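Local atomic coordinates of beta-glucosidase (Pseudoalteromonas sp., PDB entry 3F95), a protein that acts, as a whole enzyme, as an exo-1,3/1,4-beta-glucanase, probably with beta-glucosidase activity; this chain is its extra C-terminal beta-sandwich domain. Residues L52-Q55 with E56-R59. Residues are numbered along the deposited sequence; the frame is centred on the assembly and turned at random. Where two conformers were deposited one is given.
Sequences LSYQ and EDGR
The hairpin loop between strands 45-50 and 58-63 is tied across by D57, whose carboxylate accepts one backbone N-H from L52 and one from S53. L52 N meets D57 OD1 at 2.6 Å, nearly straight (162°), on the syn lone pair. S53 N reaches D57 OD2 at 2.8 Å, also from the syn side but tilted out of the carboxylate plane. D57 CG lies between its own backbone N and carbonyl carbon (chi1 64°), a placement that brings the carboxylate up to the backbone of L52 and S53. A type II beta turn from Y54 to D57 reverses the chain here, on the surface of a galactose-binding-like domain. At the end of the turn, D57 and G58 both face V50 in a classic beta bulge as strand 58-63 begins. The Y54 ring edge lies by the carboxylate, CD2 3.7 Å from D57 OD2, the two planes about perpendicular. R12 touches D57 and makes a cation-pi contact with Y54. An alanine in place of D57 would probably leave the L52 and S53 N-H groups without these acceptors and let the loop move. R59 NH1 hydrogen-bonds to E56 O and G58 O, sitting above each carbonyl plane. E56 OE2 is hydrogen-bonded to S49 OG.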
loop_
_atom_site.group_PDB
_atom_site.type_symbol
_atom_site.label_atom_id
_atom_site.label_comp_id
_atom_site.label_asym_id
_atom_site.label_seq_id
_atom_site.Cartn_x
_atom_site.Cartn_y
_atom_site.Cartn_z
ATOM N N LEU A 52 7.170 4.320 13.667
ATOM C CA LEU A 52 6.476 3.195 14.251
ATOM C C LEU A 52 7.393 2.458 15.236
ATOM O O LEU A 52 7.183 2.536 16.437
ATOM C CB LEU A 52 5.949 2.275 13.170
ATOM C CG LEU A 52 5.197 1.014 13.624
ATOM C CD1 LEU A 52 4.103 1.357 14.659
ATOM C CD2 LEU A 52 4.601 0.320 12.429
ATOM N N SER A 53 8.389 1.749 14.717
ATOM C CA SER A 53 9.346 1.029 15.556
ATOM C C SER A 53 10.663 1.786 15.658
ATOM O O SER A 53 11.416 1.596 16.619
ATOM C CB SER A 53 9.578 -0.381 15.008
ATOM O OG SER A 53 8.421 -1.184 15.159
ATOM N N TYR A 54 10.924 2.658 14.674
ATOM C CA TYR A 54 12.172 3.438 14.566
ATOM C C TYR A 54 11.805 4.830 14.075
ATOM O O TYR A 54 10.632 5.056 13.701
ATOM C CB TYR A 54 13.163 2.776 13.566
ATOM C CG TYR A 54 13.426 1.338 13.875
ATOM C CD1 TYR A 54 14.454 0.970 14.752
ATOM C CD2 TYR A 54 12.626 0.329 13.319
ATOM C CE1 TYR A 54 14.665 -0.368 15.075
ATOM C CE2 TYR A 54 12.830 -0.987 13.621
ATOM C CZ TYR A 54 13.852 -1.339 14.503
ATOM O OH TYR A 54 14.039 -2.663 14.773
ATOM N N GLN A 55 12.751 5.772 14.083
ATOM C CA GLN A 55 12.523 7.065 13.416
ATOM C C GLN A 55 12.329 6.802 11.918
ATOM O O GLN A 55 13.110 6.089 11.296
ATOM C CB GLN A 55 13.602 8.167 13.690
ATOM C CG GLN A 55 15.017 7.765 14.239
ATOM C CD GLN A 55 16.098 8.888 14.165
ATOM O OE1 GLN A 55 17.312 8.612 14.066
ATOM N NE2 GLN A 55 15.657 10.148 14.226
ATOM N N GLU A 56 11.250 7.355 11.368
ATOM C CA GLU A 56 10.969 7.324 9.942
ATOM C C GLU A 56 10.799 5.961 9.274
ATOM O O GLU A 56 11.055 5.851 8.066
ATOM C CB GLU A 56 12.000 8.181 9.176
ATOM C CG GLU A 56 12.070 9.621 9.705
ATOM C CD GLU A 56 12.592 10.581 8.657
ATOM O OE1 GLU A 56 13.660 10.299 8.083
ATOM O OE2 GLU A 56 11.943 11.620 8.402
ATOM N N ASP A 57 10.357 4.934 10.018
ATOM C CA ASP A 57 10.142 3.629 9.379
ATOM C C ASP A 57 8.778 3.493 8.689
ATOM O O ASP A 57 8.517 2.491 8.033
ATOM C CB ASP A 57 10.395 2.446 10.333
ATOM C CG ASP A 57 9.438 2.413 11.500
ATOM O OD1 ASP A 57 8.863 3.469 11.835
ATOM O OD2 ASP A 57 9.286 1.330 12.098
ATOM N N GLY A 58 7.924 4.510 8.826
ATOM C CA GLY A 58 6.601 4.499 8.190
ATOM C C GLY A 58 6.453 5.678 7.230
ATOM O O GLY A 58 7.247 6.618 7.253
ATOM N N ARG A 59 5.406 5.646 6.419
ATOM C CA ARG A 59 5.087 6.802 5.596
ATOM C C ARG A 59 3.622 7.111 5.794
ATOM O O ARG A 59 2.773 6.212 5.706
ATOM C CB ARG A 59 5.403 6.518 4.129
ATOM C CG ARG A 59 6.891 6.296 3.843
ATOM C CD ARG A 59 7.692 7.611 3.832
ATOM N NE ARG A 59 9.114 7.330 3.566
ATOM C CZ ARG A 59 9.981 6.898 4.481
ATOM N NH1 ARG A 59 9.586 6.681 5.738
ATOM N NH2 ARG A 59 11.252 6.684 4.126
#